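Local coordinates for Two-component system sensor histidine kinase (Bacteroides thetaiotaomicron, PDB 3OTT), which probably senses saccharides through this extracellular part, two beta-propellers and a C-terminal beta-sandwich, and passes the signal across the membrane to histidine kinase and DNA-binding domains, at residues 629-634 and 683-688; 405-410 and 447-452. All blocks are in the same frame, centred on the assembly; numbering follows the deposited sequence.

Interaction 1: residues 629-634 and 683-688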
loop_
_atom_site.group_PDB
_atom_site.type_symbol
_atom_site.label_atom_id
_atom_site.label_comp_id
_atom_site.label_asym_id
_atom_site.label_seq_id
_atom_site.Cartn_x
_atom_site.Cartn_y
_atom_site.Cartn_z
ATOM N N THR B 629 -0.899 -1.137 -28.941
ATOM C CA THR B 629 -0.424 -0.795 -27.601
ATOM C C THR B 629 0.575 -1.859 -27.151
ATOM O O THR B 629 0.868 -2.821 -27.887
ATOM C CB THR B 629 -1.545 -0.514 -26.511
ATOM O OG1 THR B 629 -2.026 -1.725 -25.932
ATOM C CG2 THR B 629 -2.693 0.303 -27.068
ATOM N N TYR B 630 1.128 -1.663 -25.965
ATOM C CA TYR B 630 2.237 -2.469 -25.539
ATOM C C TYR B 630 1.719 -3.544 -24.627
ATOM O O TYR B 630 0.907 -3.285 -23.713
ATOM C CB TYR B 630 3.301 -1.625 -24.847
ATOM C CG TYR B 630 4.546 -2.371 -24.429
ATOM C CD1 TYR B 630 4.642 -2.947 -23.162
ATOM C CD2 TYR B 630 5.635 -2.479 -25.287
ATOM C CE1 TYR B 630 5.800 -3.620 -22.765
ATOM C CE2 TYR B 630 6.787 -3.112 -24.906
ATOM C CZ TYR B 630 6.870 -3.691 -23.643
ATOM O OH TYR B 630 8.018 -4.348 -23.254
ATOM N N GLN B 631 2.205 -4.752 -24.903
ATOM C CA GLN B 631 1.876 -5.915 -24.091
ATOM C C GLN B 631 3.068 -6.446 -23.285
ATOM O O GLN B 631 4.135 -6.740 -23.856
ATOM C CB GLN B 631 1.161 -6.988 -24.935
ATOM C CG GLN B 631 -0.259 -6.494 -25.373
ATOM C CD GLN B 631 -1.273 -6.485 -24.215
ATOM O OE1 GLN B 631 -1.742 -7.533 -23.794
ATOM N NE2 GLN B 631 -1.628 -5.307 -23.728
ATOM N N PRO B 632 2.894 -6.497 -21.942
ATOM C CA PRO B 632 3.864 -7.029 -20.989
ATOM C C PRO B 632 4.045 -8.506 -21.247
ATOM O O PRO B 632 3.134 -9.168 -21.737
ATOM C CB PRO B 632 3.175 -6.831 -19.631
ATOM C CG PRO B 632 1.669 -6.780 -19.952
ATOM C CD PRO B 632 1.663 -6.028 -21.264
ATOM N N GLU B 633 5.227 -9.020 -20.960
ATOM C CA GLU B 633 5.454 -10.435 -21.131
ATOM C C GLU B 633 4.622 -11.174 -20.062
ATOM O O GLU B 633 4.560 -10.766 -18.901
ATOM C CB GLU B 633 6.951 -10.787 -21.146
ATOM C CG GLU B 633 7.235 -12.142 -21.851
ATOM C CD GLU B 633 8.709 -12.364 -22.281
ATOM O OE1 GLU B 633 9.236 -13.487 -22.036
ATOM O OE2 GLU B 633 9.326 -11.448 -22.887
ATOM N N ARG B 634 3.876 -12.169 -20.511
ATOM C CA ARG B 634 3.166 -13.037 -19.627
ATOM C C ARG B 634 3.756 -14.465 -19.644
ATOM O O ARG B 634 4.219 -14.942 -20.689
ATOM C CB ARG B 634 1.695 -13.048 -20.010
ATOM C CG ARG B 634 0.946 -11.791 -19.534
ATOM C CD ARG B 634 -0.485 -11.766 -20.067
ATOM N NE ARG B 634 -0.563 -10.886 -21.221
ATOM C CZ ARG B 634 -0.460 -11.256 -22.496
ATOM N NH1 ARG B 634 -0.312 -12.527 -22.841
ATOM N NH2 ARG B 634 -0.541 -10.319 -23.436
ATOM N N TYR B 683 -6.025 -12.914 -23.623
ATOM C CA TYR B 683 -7.304 -12.210 -23.626
ATOM C C TYR B 683 -7.283 -10.853 -24.325
ATOM O O TYR B 683 -8.211 -10.530 -25.077
ATOM C CB TYR B 683 -7.797 -12.022 -22.199
ATOM C CG TYR B 683 -7.861 -13.322 -21.428
ATOM C CD1 TYR B 683 -8.447 -14.472 -21.982
ATOM C CD2 TYR B 683 -7.292 -13.418 -20.165
ATOM C CE1 TYR B 683 -8.466 -15.689 -21.287
ATOM C CE2 TYR B 683 -7.293 -14.609 -19.462
ATOM C CZ TYR B 683 -7.909 -15.749 -20.024
ATOM O OH TYR B 683 -7.928 -16.915 -19.271
ATOM N N SER B 684 -6.257 -10.044 -24.067
ATOM C CA SER B 684 -6.260 -8.678 -24.559
ATOM C C SER B 684 -5.736 -8.484 -25.983
ATOM O O SER B 684 -5.597 -7.354 -26.422
ATOM C CB SER B 684 -5.514 -7.779 -23.583
ATOM O OG SER B 684 -6.056 -7.912 -22.268
ATOM N N LEU B 685 -5.512 -9.557 -26.730
ATOM C CA LEU B 685 -4.697 -9.471 -27.952
ATOM C C LEU B 685 -5.517 -9.583 -29.223
ATOM O O LEU B 685 -6.343 -10.463 -29.342
ATOM C CB LEU B 685 -3.659 -10.603 -27.948
ATOM C CG LEU B 685 -2.504 -10.528 -26.949
ATOM C CD1 LEU B 685 -1.407 -11.596 -27.207
ATOM C CD2 LEU B 685 -1.925 -9.139 -27.058
ATOM N N ASP B 686 -5.305 -8.696 -30.184
ATOM C CA ASP B 686 -5.839 -8.957 -31.516
ATOM C C ASP B 686 -5.113 -10.196 -32.073
ATOM O O ASP B 686 -5.716 -11.272 -32.180
ATOM C CB ASP B 686 -5.718 -7.697 -32.399
ATOM C CG ASP B 686 -6.753 -6.592 -32.002
ATOM O OD1 ASP B 686 -7.650 -6.860 -31.143
ATOM O OD2 ASP B 686 -6.683 -5.469 -32.547
ATOM N N GLU B 687 -3.806 -10.095 -32.294
ATOM C CA GLU B 687 -3.018 -11.221 -32.805
ATOM C C GLU B 687 -2.419 -12.028 -31.659
ATOM O O GLU B 687 -1.927 -11.432 -30.708
ATOM C CB GLU B 687 -1.872 -10.718 -33.728
ATOM C CG GLU B 687 -2.278 -9.814 -34.928
ATOM C CD GLU B 687 -1.157 -9.631 -35.993
ATOM O OE1 GLU B 687 0.057 -9.629 -35.637
ATOM O OE2 GLU B 687 -1.488 -9.488 -37.195
ATOM N N LYS B 688 -2.443 -13.366 -31.753
ATOM C CA LYS B 688 -1.785 -14.240 -30.775
ATOM C C LYS B 688 -0.261 -14.208 -30.901
ATOM O O LYS B 688 0.266 -13.893 -31.928
ATOM C CB LYS B 688 -2.200 -15.687 -30.973
ATOM C CG LYS B 688 -3.682 -15.961 -30.995
ATOM C CD LYS B 688 -4.277 -16.084 -29.634
ATOM C CE LYS B 688 -5.484 -17.005 -29.697
ATOM N NZ LYS B 688 -6.667 -16.297 -30.140
#

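Interaction 2: residues 405-410 and 447-452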
loop_
_atom_site.group_PDB
_atom_site.type_symbol
_atom_site.label_atom_id
_atom_site.label_comp_id
_atom_site.label_asym_id
_atom_site.label_seq_id
_atom_site.Cartn_x
_atom_site.Cartn_y
_atom_site.Cartn_z
ATOM N N ILE B 405 27.890 6.164 -2.454
ATOM C CA ILE B 405 29.013 6.853 -1.817
ATOM C C ILE B 405 28.846 8.315 -2.206
ATOM O O ILE B 405 28.757 8.632 -3.395
ATOM C CB ILE B 405 30.393 6.363 -2.355
ATOM C CG1 ILE B 405 30.747 5.000 -1.800
ATOM C CG2 ILE B 405 31.533 7.351 -1.987
ATOM C CD1 ILE B 405 30.381 3.892 -2.672
ATOM N N HIS B 406 28.834 9.188 -1.203
ATOM C CA HIS B 406 28.562 10.584 -1.363
ATOM C C HIS B 406 29.896 11.323 -1.430
ATOM O O HIS B 406 30.870 10.904 -0.766
ATOM C CB HIS B 406 27.776 11.042 -0.136
ATOM C CG HIS B 406 27.469 12.512 -0.122
ATOM N ND1 HIS B 406 28.209 13.415 0.605
ATOM C CD2 HIS B 406 26.505 13.231 -0.744
ATOM C CE1 HIS B 406 27.709 14.635 0.441
ATOM N NE2 HIS B 406 26.669 14.547 -0.362
ATOM N N TYR B 407 29.925 12.386 -2.233
ATOM C CA TYR B 407 31.083 13.269 -2.379
ATOM C C TYR B 407 30.729 14.755 -2.248
ATOM O O TYR B 407 29.732 15.233 -2.818
ATOM C CB TYR B 407 31.763 13.080 -3.772
ATOM C CG TYR B 407 32.156 11.671 -4.107
ATOM C CD1 TYR B 407 33.379 11.138 -3.664
ATOM C CD2 TYR B 407 31.308 10.854 -4.848
ATOM C CE1 TYR B 407 33.747 9.845 -3.950
ATOM C CE2 TYR B 407 31.678 9.547 -5.172
ATOM C CZ TYR B 407 32.906 9.051 -4.724
ATOM O OH TYR B 407 33.245 7.741 -5.012
ATOM N N ASN B 408 31.581 15.485 -1.560
ATOM C CA ASN B 408 31.519 16.949 -1.434
ATOM C C ASN B 408 32.674 17.586 -2.282
ATOM O O ASN B 408 33.866 17.335 -1.987
ATOM C CB ASN B 408 31.792 17.375 0.030
ATOM C CG ASN B 408 30.750 16.875 1.030
ATOM O OD1 ASN B 408 29.533 17.145 0.888
ATOM N ND2 ASN B 408 31.238 16.167 2.095
ATOM N N ILE B 409 32.341 18.428 -3.238
ATOM C CA ILE B 409 33.305 19.049 -4.140
ATOM C C ILE B 409 33.185 20.569 -4.117
ATOM O O ILE B 409 32.082 21.101 -4.250
ATOM C CB ILE B 409 33.032 18.547 -5.578
ATOM C CG1 ILE B 409 33.315 17.034 -5.674
ATOM C CG2 ILE B 409 33.763 19.385 -6.621
ATOM C CD1 ILE B 409 32.672 16.392 -6.903
ATOM N N VAL B 410 34.302 21.267 -3.942
ATOM C CA VAL B 410 34.322 22.726 -3.968
ATOM C C VAL B 410 35.348 23.235 -4.973
ATOM O O VAL B 410 36.249 22.496 -5.332
ATOM C CB VAL B 410 34.634 23.341 -2.588
ATOM C CG1 VAL B 410 33.582 22.912 -1.550
ATOM C CG2 VAL B 410 36.005 22.965 -2.126
ATOM N N HIS B 447 39.344 9.400 -11.092
ATOM C CA HIS B 447 40.061 8.462 -10.178
ATOM C C HIS B 447 40.533 9.082 -8.883
ATOM O O HIS B 447 40.402 8.465 -7.837
ATOM C CB HIS B 447 41.160 7.654 -10.876
ATOM C CG HIS B 447 40.595 6.677 -11.872
ATOM N ND1 HIS B 447 41.268 6.271 -13.008
ATOM C CD2 HIS B 447 39.387 6.057 -11.910
ATOM C CE1 HIS B 447 40.505 5.428 -13.691
ATOM N NE2 HIS B 447 39.355 5.287 -13.047
ATOM N N LYS B 448 41.046 10.311 -8.929
ATOM C CA LYS B 448 41.404 10.976 -7.692
ATOM C C LYS B 448 40.163 11.248 -6.825
ATOM O O LYS B 448 40.162 11.037 -5.626
ATOM C CB LYS B 448 42.268 12.229 -7.968
ATOM C CG LYS B 448 43.726 11.887 -7.961
ATOM C CD LYS B 448 44.594 12.825 -8.768
ATOM C CE LYS B 448 44.623 14.245 -8.186
ATOM N NZ LYS B 448 45.994 14.799 -8.422
ATOM N N LEU B 449 39.059 11.651 -7.424
ATOM C CA LEU B 449 37.898 11.801 -6.574
ATOM C C LEU B 449 37.546 10.452 -5.902
ATOM O O LEU B 449 37.355 10.401 -4.670
ATOM C CB LEU B 449 36.721 12.344 -7.373
ATOM C CG LEU B 449 35.402 12.456 -6.644
ATOM C CD1 LEU B 449 35.476 13.561 -5.607
ATOM C CD2 LEU B 449 34.274 12.654 -7.663
ATOM N N MET B 450 37.467 9.373 -6.693
ATOM C CA MET B 450 37.093 8.046 -6.161
ATOM C C MET B 450 38.010 7.567 -5.045
ATOM O O MET B 450 37.566 6.883 -4.082
ATOM C CB MET B 450 37.059 7.001 -7.278
ATOM C CG MET B 450 35.815 7.107 -8.124
ATOM S SD MET B 450 35.737 6.091 -9.600
ATOM C CE MET B 450 36.072 4.421 -9.020
ATOM N N GLN B 451 39.281 7.949 -5.150
ATOM C CA GLN B 451 40.257 7.506 -4.172
ATOM C C GLN B 451 40.398 8.476 -3.014
ATOM O O GLN B 451 40.982 8.135 -2.011
ATOM C CB GLN B 451 41.625 7.177 -4.825
ATOM C CG GLN B 451 41.528 6.254 -6.038
ATOM C CD GLN B 451 41.184 4.782 -5.703
ATOM O OE1 GLN B 451 42.027 4.041 -5.147
ATOM N NE2 GLN B 451 39.971 4.339 -6.091
ATOM N N SER B 452 39.851 9.671 -3.139
ATOM C CA SER B 452 39.962 10.660 -2.060
ATOM C C SER B 452 39.371 10.242 -0.706
ATOM O O SER B 452 38.380 9.539 -0.599
ATOM C CB SER B 452 39.359 12.017 -2.444
ATOM O OG SER B 452 39.396 12.889 -1.309
HETATM O O HOH W 1 35.019 6.515 -3.466
#

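Interaction 1: residues 629-634 and 683-688
The tight part of this small contact is the meeting of Gln631 with Leu685. The two side chains run antiparallel alongside each other, and the methyl CD2 of Leu685 lies 3.6 Å from Gln631 CG. The same methyl also touches the amide oxygen OE1, so one branch of the leucine serves both the aliphatic and the polar part of the glutamine. A bend at chi2 (-73°) folds the glutamine amide back beside its own backbone, where NE2 gives a weak hydrogen bond to Tyr630 O.

OE1 is gripped more firmly: Arg634 NH2 donates to it over 3.1 Å, the donor tilted 26° from the carbonyl plane. That bond holds glutamine and arginine together as one surface for the leucine. Arg634, kinked at chi3 (-100°), brings NH2 to 4.0 Å from Leu685 CG, an oblique approach without a polar bond.

Towards Ser684 the fit is looser, its CB standing 3.8 Å from Gln631 OE1, while its hydroxyl bonds to Glu289 and Asn291. Beyond Leu685 the loop leaves its partner, and Asp686 and Glu687 are exposed.

Arg634 suits its buried place because NH1 binds Asp680 O and NE has a long, weak ion pair with Glu289. Both Arg634 and Glu289 belong to the pocket of the bound hexatantalum dodecabromide cluster, which also touches Glu633.

No hydrogen bond joins the two loops directly. Between them the chemistry is van der Waals contact of a leucine with the CG and amide of a glutamine and the guanidinium end of an arginine; the leucine supplies apolar surface, while the polar groups are oriented by bonds within their own loop and to Asp680, Glu289 and Asn291.

Interaction 2: residues 405-410 and 447-452
Tyr407 meets the helix first, its side chain leaving the strand towards residues 447-452. Its CG sits anti to the carbonyl carbon (chi1 -54°), and the ring reaches out to pack one face against Leu449. Leu449 CG stands 4.2 Å from the ring centroid and 25° off the ring normal, a CH-pi contact displaced towards the CD1 side. The leucine methyl CD1 adds an apolar contact of 3.7 Å with Tyr407 CD1. A tyrosine suits this partly exposed place: its ring covers the leucine while its hydroxyl reaches polar partners at the border. There Tyr407 OH is bonded to Arg396 of the adjoining strand and, at 2.7 Å, to a water. That water donates to Met450 O at 2.6 Å, bridging strand and helix. Met450 CA lies 4.0 Å and Met450 CG 4.1 Å from Tyr407 OH, although the methionine's CB points away from the strand.

The CB of Asn408 points away from the helix, and its ND2 bonds to Gly455 O. At Ile409 the chain again offers a hydrocarbon: CG1 comes within 4.1 Å of Leu449 CD1, and Ile409 CD1 approaches Leu449 CD2, the isoleucine lying nearly perpendicular to the leucine. Leu449 thus uses both methyls, and Val444 lies against both Leu449 and Ile409 in this buried patch.

Strand 403-410 is the outer strand of one four-stranded antiparallel blade. It pairs in parallel with strand 457-463 of a second blade, Asn408 and Val410 bonding to Tyr457, and the helix precedes 457-463 there. The arrangement is a blade-to-blade junction of a beta-propeller.

Overall arrangement
Both segments of interaction 2 precede those of interaction 1 in the sequence. Their centres are 47 Å apart and their nearest atoms about 31 Å; they share no strand or sheet. Interaction 2 sits far out in a propeller, about 40 Å from the centre of the chain, and joins two blades there. Interaction 1 has its centre only about 12 Å from that of the chain, where the loop after strand 618-623 passes from propeller to sandwich and meets the loop between strands 674-679 and 691-696. One contact thus belongs to the body of a propeller, the other to the junction where the domains of this extracellular part meet.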